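Local coordinates for protein restriction endonuclease EcoP15I, modification subunit (Escherichia coli, PDB 4ZCF) that methylates one adenine of the CAGCAG site in DNA using S-adenosyl-L-methionine, and joins the Res subunit to form a Type III restriction enzyme, at residues M119-P124 against E424-F429; E588-L593 against M621-A626. All coordinates share one frame; numbering follows the deposited sequence.

Contact 1. Residues M119-P124 against E424-F429; sequences MIYIDP and EDLISF
Met119 pushes its thioether into a shallow hollow on the helix 424-429, formed by the backbone of Leu426 and Ile427 and the first carbons of their side chains. Its CG stands anti to the backbone N (chi1 -165°), which carries the chain out from the strand toward the helix. The sulfur Met119 SD then rests 3.8 Å from Ile427 CA and equally close to Ile427 CG1. A bend at the last torsion turns the methyl along the helix surface, where Met119 CE lies 3.9 Å from Ile427 CG1 and 4.2 Å from Leu426 CB. The Met119 and Ile427 side chains cross at about a right angle, the thioether lying across the ethyl branch.

Two residues along the strand, the bump comes from the helix instead. Leu426 reaches out with CD1 and approaches Tyr121 CD1 obliquely at 4.4 Å, a looser touch. Phe196 of the neighbouring strand 193-199 packs on Met119, Tyr121 and Leu426 alike, while Thr450 and Leu454 of helix 446-455 cover Ile427. The helix runs nearly antiparallel to the strand (163°), with 9.8 Å between axes. Met119 and Tyr121 both point from the strand to the helix, which packs on one face of the central sheet of the Rossmann-like methylase fold. That strand leads into Asp123 and Pro124, the start of a DPPY motif predicted to bind S-adenosylmethionine.

Tyr121 keeps its polar end on Ser198, to which OH is hydrogen-bonded. No hydrogen bond or ion pair crosses between the segments, so the cohesion of this buried joint probably comes from dispersion and the exclusion of water, with complementary shape setting its geometry.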
ATOM      1  N   MET A 119      10.689   4.218  -6.698  1.00 32.25           N
ATOM      2  CA  MET A 119       9.626   3.693  -7.546  1.00 30.26           C
ATOM      3  C   MET A 119       9.975   2.348  -8.108  1.00 32.97           C
ATOM      4  O   MET A 119      11.107   2.121  -8.523  1.00 33.65           O
ATOM      5  CB  MET A 119       9.337   4.669  -8.704  1.00 32.45           C
ATOM      6  CG  MET A 119       8.035   4.397  -9.434  1.00 37.02           C
ATOM      7  SD  MET A 119       7.973   5.234 -11.046  1.00 42.05           S
ATOM      8  CE  MET A 119       7.146   4.060 -11.986  1.00 36.74           C
ATOM      9  N   ILE A 120       8.969   1.485  -8.191  1.00 27.75           N
ATOM     10  CA  ILE A 120       9.033   0.192  -8.834  1.00 26.33           C
ATOM     11  C   ILE A 120       7.978   0.175  -9.904  1.00 34.30           C
ATOM     12  O   ILE A 120       6.816   0.467  -9.622  1.00 34.30           O
ATOM     13  CB  ILE A 120       8.838  -0.994  -7.846  1.00 27.81           C
ATOM     14  CG1 ILE A 120       9.958  -1.012  -6.740  1.00 27.07           C
ATOM     15  CG2 ILE A 120       8.715  -2.345  -8.598  1.00 24.04           C
ATOM     16  CD1 ILE A 120       9.823  -2.145  -5.692  1.00 17.43           C
ATOM     17  N   TYR A 121       8.380  -0.131 -11.150  1.00 33.30           N
ATOM     18  CA  TYR A 121       7.455  -0.370 -12.248  1.00 32.47           C
ATOM     19  C   TYR A 121       7.720  -1.780 -12.707  1.00 34.19           C
ATOM     20  O   TYR A 121       8.859  -2.113 -12.968  1.00 34.73           O
ATOM     21  CB  TYR A 121       7.598   0.605 -13.442  1.00 34.39           C
ATOM     22  CG  TYR A 121       6.690   0.168 -14.581  1.00 35.52           C
ATOM     23  CD1 TYR A 121       5.299   0.240 -14.455  1.00 36.68           C
ATOM     24  CD2 TYR A 121       7.203  -0.504 -15.687  1.00 35.90           C
ATOM     25  CE1 TYR A 121       4.454  -0.269 -15.435  1.00 33.41           C
ATOM     26  CE2 TYR A 121       6.362  -1.060 -16.649  1.00 37.18           C
ATOM     27  CZ  TYR A 121       4.990  -0.910 -16.533  1.00 38.78           C
ATOM     28  OH  TYR A 121       4.156  -1.428 -17.482  1.00 37.09           O
ATOM     29  N   ILE A 122       6.699  -2.605 -12.819  1.00 31.04           N
ATOM     30  CA  ILE A 122       6.856  -3.976 -13.321  1.00 30.74           C
ATOM     31  C   ILE A 122       5.769  -4.356 -14.314  1.00 32.57           C
ATOM     32  O   ILE A 122       4.623  -3.961 -14.150  1.00 29.85           O
ATOM     33  CB  ILE A 122       7.088  -5.103 -12.248  1.00 32.78           C
ATOM     34  CG1 ILE A 122       6.097  -5.060 -11.085  1.00 31.44           C
ATOM     35  CG2 ILE A 122       8.536  -5.183 -11.806  1.00 33.01           C
ATOM     36  CD1 ILE A 122       5.832  -6.484 -10.460  1.00 31.78           C
ATOM     37  N   ASP A 123       6.145  -5.108 -15.360  1.00 31.35           N
ATOM     38  CA  ASP A 123       5.198  -5.645 -16.332  1.00 32.12           C
ATOM     39  C   ASP A 123       5.306  -7.174 -16.204  1.00 38.89           C
ATOM     40  O   ASP A 123       6.117  -7.809 -16.877  1.00 39.98           O
ATOM     41  CB  ASP A 123       5.478  -5.119 -17.740  1.00 33.67           C
ATOM     42  CG  ASP A 123       4.648  -5.698 -18.867  1.00 45.70           C
ATOM     43  OD1 ASP A 123       3.487  -6.081 -18.617  1.00 48.72           O
ATOM     44  OD2 ASP A 123       5.130  -5.678 -20.027  1.00 48.69           O
ATOM     45  N   PRO A 124       4.576  -7.777 -15.247  1.00 35.55           N
ATOM     46  CA  PRO A 124       4.700  -9.221 -15.053  1.00 35.39           C
ATOM     47  C   PRO A 124       3.953  -9.984 -16.138  1.00 38.33           C
ATOM     48  O   PRO A 124       3.214  -9.366 -16.902  1.00 38.47           O
ATOM     49  CB  PRO A 124       4.078  -9.431 -13.671  1.00 36.95           C
ATOM     50  CG  PRO A 124       3.020  -8.401 -13.588  1.00 41.61           C
ATOM     51  CD  PRO A 124       3.591  -7.197 -14.311  1.00 37.76           C
ATOM     52  N   GLU A 424       7.202   6.949 -18.831  1.00 37.96           N
ATOM     53  CA  GLU A 424       7.815   8.277 -18.793  1.00 37.66           C
ATOM     54  C   GLU A 424       7.014   9.241 -17.893  1.00 43.59           C
ATOM     55  O   GLU A 424       7.590   9.934 -17.051  1.00 44.48           O
ATOM     56  CB  GLU A 424       7.975   8.771 -20.242  1.00 38.89           C
ATOM     57  CG  GLU A 424       7.879  10.261 -20.488  1.00 52.21           C
ATOM     58  CD  GLU A 424       7.314  10.561 -21.859  1.00 72.36           C
ATOM     59  OE1 GLU A 424       8.112  10.669 -22.814  1.00 59.20           O
ATOM     60  OE2 GLU A 424       6.071  10.620 -21.994  1.00 80.25           O
ATOM     61  N   ASP A 425       5.687   9.227 -18.021  1.00 40.90           N
ATOM     62  CA  ASP A 425       4.831  10.083 -17.226  1.00 40.68           C
ATOM     63  C   ASP A 425       4.710   9.622 -15.775  1.00 44.94           C
ATOM     64  O   ASP A 425       4.812  10.467 -14.878  1.00 47.08           O
ATOM     65  CB  ASP A 425       3.489  10.319 -17.941  1.00 42.92           C
ATOM     66  CG  ASP A 425       3.599  11.239 -19.164  1.00 56.41           C
ATOM     67  OD1 ASP A 425       4.306  12.269 -19.081  1.00 57.18           O
ATOM     68  OD2 ASP A 425       2.967  10.937 -20.191  1.00 66.76           O
ATOM     69  N   LEU A 426       4.585   8.282 -15.534  1.00 38.84           N
ATOM     70  CA  LEU A 426       4.515   7.682 -14.197  1.00 37.36           C
ATOM     71  C   LEU A 426       5.798   7.926 -13.424  1.00 39.23           C
ATOM     72  O   LEU A 426       5.730   8.224 -12.231  1.00 39.93           O
ATOM     73  CB  LEU A 426       4.229   6.170 -14.220  1.00 37.95           C
ATOM     74  CG  LEU A 426       3.276   5.569 -15.249  1.00 42.56           C
ATOM     75  CD1 LEU A 426       3.209   4.057 -15.070  1.00 42.19           C
ATOM     76  CD2 LEU A 426       1.891   6.200 -15.180  1.00 43.72           C
ATOM     77  N   ILE A 427       6.968   7.801 -14.084  1.00 35.38           N
ATOM     78  CA  ILE A 427       8.264   8.106 -13.453  1.00 35.58           C
ATOM     79  C   ILE A 427       8.318   9.604 -13.086  1.00 41.18           C
ATOM     80  O   ILE A 427       8.655   9.940 -11.946  1.00 42.09           O
ATOM     81  CB  ILE A 427       9.490   7.626 -14.270  1.00 38.15           C
ATOM     82  CG1 ILE A 427       9.494   6.082 -14.396  1.00 37.22           C
ATOM     83  CG2 ILE A 427      10.795   8.140 -13.631  1.00 39.63           C
ATOM     84  CD1 ILE A 427      10.540   5.483 -15.332  1.00 39.92           C
ATOM     85  N   SER A 428       7.908  10.485 -14.011  1.00 37.80           N
ATOM     86  CA  SER A 428       7.860  11.932 -13.744  1.00 37.54           C
ATOM     87  C   SER A 428       6.960  12.282 -12.550  1.00 40.64           C
ATOM     88  O   SER A 428       7.350  13.138 -11.762  1.00 39.65           O
ATOM     89  CB  SER A 428       7.425  12.716 -14.980  1.00 39.17           C
ATOM     90  OG  SER A 428       8.298  12.515 -16.079  1.00 45.42           O
ATOM     91  N   PHE A 429       5.752  11.647 -12.428  1.00 36.28           N
ATOM     92  CA  PHE A 429       4.817  11.917 -11.309  1.00 34.15           C
ATOM     93  C   PHE A 429       5.339  11.389  -9.976  1.00 38.78           C
ATOM     94  O   PHE A 429       5.489  12.189  -9.036  1.00 38.54           O
ATOM     95  CB  PHE A 429       3.398  11.360 -11.573  1.00 34.31           C
ATOM     96  CG  PHE A 429       2.573  12.183 -12.529  1.00 34.06           C
ATOM     97  CD1 PHE A 429       2.208  13.485 -12.215  1.00 35.15           C
ATOM     98  CD2 PHE A 429       2.195  11.669 -13.763  1.00 35.72           C
ATOM     99  CE1 PHE A 429       1.486  14.262 -13.118  1.00 36.45           C
ATOM    100  CE2 PHE A 429       1.498  12.457 -14.688  1.00 37.80           C
ATOM    101  CZ  PHE A 429       1.126  13.741 -14.350  1.00 35.68           C
TER

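Contact 2. Residues E588-L593 against M621-A626; sequences EALKAL and MELNEA
Leu590 drives its forked end into a hollow lined by Glu622, Leu623 and Ala626, and these meetings make up the tight part of the contact. With CG anti to the backbone N (chi1 -176°), the fork is carried toward the second helix and its two methyls divide the hollow. Leu590 CD1 meets Leu623 CD2 at 3.9 Å, whereas Leu590 CD2 lies 3.8 Å from Ala626 CB and 3.9 Å from Glu622 CG. The small Ala626 methyl sits against both prongs. Glu622, extended beyond CG, passes Leu590 on a slant, and its carboxylate oxygen OE2 comes within 3.7 Å of Leu590 CD2. The polar demand of that oxygen is met in part by a hydrogen bond to Ser587 OG, a polar link between the two helices beside the leucine. Cutting Leu590 back to an alanine removes the fork, which would probably leave a gap between the helices, facing Leu623 and Ala626, and take away the apolar support along the Glu622 side chain.

The other flank of helix 588-593 is looser. Glu588 is exposed, and Lys591 folds back so that NZ forms a long salt bridge to Glu588 OE1 at 3.9 Å, within its own helix; Lys591 also touches Asn809 of the Res subunit. On the outer side of helix 621-626, Met621 and Asn624 pack on Phe691 and Phe757 of the Res subunit.

The two helices run side by side at 23° with axes 11.2 Å apart. They belong to successive beta-alpha-beta crossovers, in which helix 587-598 connects parallel strands 577-580 and 607-611, and helix 618-629 connects 607-611 and 639-643. Leu593 packs on Leu578 and Leu623 on Leu580 and Leu640, placing both helices on one face of the C-terminal sheet.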
ATOM      1  N   GLU A 588      54.987  -5.931   7.301  1.00 68.31           N
ATOM      2  CA  GLU A 588      55.261  -4.701   6.548  1.00 68.27           C
ATOM      3  C   GLU A 588      53.945  -4.098   6.061  1.00 70.52           C
ATOM      4  O   GLU A 588      53.764  -2.880   6.134  1.00 69.72           O
ATOM      5  CB  GLU A 588      56.221  -4.958   5.354  1.00 69.71           C
ATOM      6  CG  GLU A 588      57.556  -5.616   5.695  1.00 81.26           C
ATOM      7  CD  GLU A 588      58.234  -5.210   6.995  1.00103.22           C
ATOM      8  OE1 GLU A 588      58.479  -3.998   7.194  1.00 96.17           O
ATOM      9  OE2 GLU A 588      58.531  -6.114   7.810  1.00 96.88           O
ATOM     10  N   ALA A 589      53.024  -4.971   5.586  1.00 66.05           N
ATOM     11  CA  ALA A 589      51.682  -4.635   5.113  1.00 64.99           C
ATOM     12  C   ALA A 589      50.858  -4.008   6.258  1.00 68.55           C
ATOM     13  O   ALA A 589      50.218  -2.973   6.062  1.00 67.38           O
ATOM     14  CB  ALA A 589      51.004  -5.883   4.572  1.00 65.22           C
ATOM     15  N   LEU A 590      50.954  -4.602   7.467  1.00 65.58           N
ATOM     16  CA  LEU A 590      50.316  -4.154   8.708  1.00 65.35           C
ATOM     17  C   LEU A 590      50.844  -2.778   9.133  1.00 68.67           C
ATOM     18  O   LEU A 590      50.035  -1.909   9.479  1.00 69.00           O
ATOM     19  CB  LEU A 590      50.553  -5.206   9.817  1.00 65.54           C
ATOM     20  CG  LEU A 590      49.894  -5.000  11.191  1.00 70.06           C
ATOM     21  CD1 LEU A 590      48.368  -4.881  11.090  1.00 70.50           C
ATOM     22  CD2 LEU A 590      50.259  -6.133  12.122  1.00 71.80           C
ATOM     23  N   LYS A 591      52.192  -2.576   9.092  1.00 63.55           N
ATOM     24  CA  LYS A 591      52.841  -1.300   9.424  1.00 62.42           C
ATOM     25  C   LYS A 591      52.457  -0.231   8.411  1.00 64.15           C
ATOM     26  O   LYS A 591      52.296   0.930   8.792  1.00 63.54           O
ATOM     27  CB  LYS A 591      54.365  -1.443   9.452  1.00 65.26           C
ATOM     28  CG  LYS A 591      54.986  -1.313  10.848  1.00 79.14           C
ATOM     29  CD  LYS A 591      55.545  -2.651  11.394  1.00 84.26           C
ATOM     30  CE  LYS A 591      56.732  -3.222  10.627  1.00 89.56           C
ATOM     31  NZ  LYS A 591      57.931  -2.336  10.667  1.00 94.98           N
ATOM     32  N   ALA A 592      52.319  -0.621   7.124  1.00 59.40           N
ATOM     33  CA  ALA A 592      51.938   0.305   6.059  1.00 59.63           C
ATOM     34  C   ALA A 592      50.468   0.715   6.225  1.00 65.82           C
ATOM     35  O   ALA A 592      50.130   1.873   5.977  1.00 65.84           O
ATOM     36  CB  ALA A 592      52.178  -0.321   4.695  1.00 60.13           C
ATOM     37  N   LEU A 593      49.612  -0.232   6.689  1.00 62.58           N
ATOM     38  CA  LEU A 593      48.194  -0.025   6.988  1.00 61.96           C
ATOM     39  C   LEU A 593      48.051   1.038   8.084  1.00 65.94           C
ATOM     40  O   LEU A 593      47.310   1.996   7.885  1.00 65.56           O
ATOM     41  CB  LEU A 593      47.549  -1.367   7.393  1.00 61.83           C
ATOM     42  CG  LEU A 593      46.127  -1.429   7.975  1.00 66.78           C
ATOM     43  CD1 LEU A 593      45.132  -0.532   7.217  1.00 67.72           C
ATOM     44  CD2 LEU A 593      45.608  -2.849   7.913  1.00 68.41           C
ATOM     45  N   MET A 621      45.904 -13.266  14.554  1.00 67.45           N
ATOM     46  CA  MET A 621      45.989 -12.714  15.925  1.00 68.00           C
ATOM     47  C   MET A 621      46.768 -11.404  15.935  1.00 71.71           C
ATOM     48  O   MET A 621      46.429 -10.484  16.687  1.00 72.14           O
ATOM     49  CB  MET A 621      46.704 -13.702  16.854  1.00 70.59           C
ATOM     50  CG  MET A 621      45.780 -14.587  17.638  1.00 74.59           C
ATOM     51  SD  MET A 621      46.580 -16.135  18.139  1.00 79.02           S
ATOM     52  CE  MET A 621      47.797 -15.527  19.318  1.00 75.59           C
ATOM     53  N   GLU A 622      47.840 -11.344  15.129  1.00 67.81           N
ATOM     54  CA  GLU A 622      48.722 -10.190  14.979  1.00 67.67           C
ATOM     55  C   GLU A 622      47.935  -8.980  14.483  1.00 71.70           C
ATOM     56  O   GLU A 622      48.148  -7.881  14.991  1.00 71.59           O
ATOM     57  CB  GLU A 622      49.856 -10.537  14.009  1.00 69.05           C
ATOM     58  CG  GLU A 622      50.963  -9.505  13.917  1.00 78.00           C
ATOM     59  CD  GLU A 622      52.061  -9.866  12.935  1.00 89.36           C
ATOM     60  OE1 GLU A 622      52.376 -11.073  12.805  1.00 76.27           O
ATOM     61  OE2 GLU A 622      52.618  -8.934  12.308  1.00 74.02           O
ATOM     62  N   LEU A 623      47.006  -9.188  13.516  1.00 68.02           N
ATOM     63  CA  LEU A 623      46.153  -8.129  12.961  1.00 67.49           C
ATOM     64  C   LEU A 623      45.213  -7.573  14.021  1.00 70.24           C
ATOM     65  O   LEU A 623      45.009  -6.366  14.069  1.00 70.23           O
ATOM     66  CB  LEU A 623      45.336  -8.639  11.758  1.00 67.40           C
ATOM     67  CG  LEU A 623      45.461  -7.852  10.455  1.00 71.39           C
ATOM     68  CD1 LEU A 623      44.825  -8.609   9.322  1.00 71.05           C
ATOM     69  CD2 LEU A 623      44.838  -6.460  10.570  1.00 73.73           C
ATOM     70  N   ASN A 624      44.666  -8.449  14.881  1.00 66.43           N
ATOM     71  CA  ASN A 624      43.764  -8.071  15.962  1.00 66.43           C
ATOM     72  C   ASN A 624      44.476  -7.214  17.019  1.00 71.58           C
ATOM     73  O   ASN A 624      44.044  -6.082  17.263  1.00 71.05           O
ATOM     74  CB  ASN A 624      43.090  -9.313  16.576  1.00 65.46           C
ATOM     75  CG  ASN A 624      42.098  -9.011  17.684  1.00 80.56           C
ATOM     76  OD1 ASN A 624      41.204  -8.158  17.557  1.00 70.50           O
ATOM     77  ND2 ASN A 624      42.202  -9.748  18.782  1.00 70.99           N
ATOM     78  N   GLU A 625      45.580  -7.741  17.619  1.00 68.77           N
ATOM     79  CA  GLU A 625      46.372  -7.038  18.639  1.00 68.30           C
ATOM     80  C   GLU A 625      46.793  -5.632  18.186  1.00 70.90           C
ATOM     81  O   GLU A 625      46.584  -4.675  18.935  1.00 69.99           O
ATOM     82  CB  GLU A 625      47.583  -7.865  19.035  1.00 69.16           C
ATOM     83  N   ALA A 626      47.296  -5.504  16.928  1.00 67.41           N
ATOM     84  CA  ALA A 626      47.718  -4.236  16.307  1.00 67.01           C
ATOM     85  C   ALA A 626      46.569  -3.227  16.139  1.00 73.12           C
ATOM     86  O   ALA A 626      46.797  -2.020  16.257  1.00 72.56           O
ATOM     87  CB  ALA A 626      48.367  -4.507  14.964  1.00 67.36           C
TER

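Overall arrangement
Contacts 1 and 2 lie far apart, with centres about 50 Å and nearest atoms about 37 Å from each other, and they share no sheet. They follow in series along the chain. Contact 1 ties together distant parts of the methylase sequence, some 300 residues apart, near the middle of the subunit and about 12 Å at its nearest atom from the bound DNA. Contact 2 is local, joining neighbouring helices of the C-terminal domain, about 51 Å from the DNA at its nearest atom and beside the Res chain. The pair thus reflects a modular subunit, with a central methylation domain and a peripheral domain facing its restriction partner.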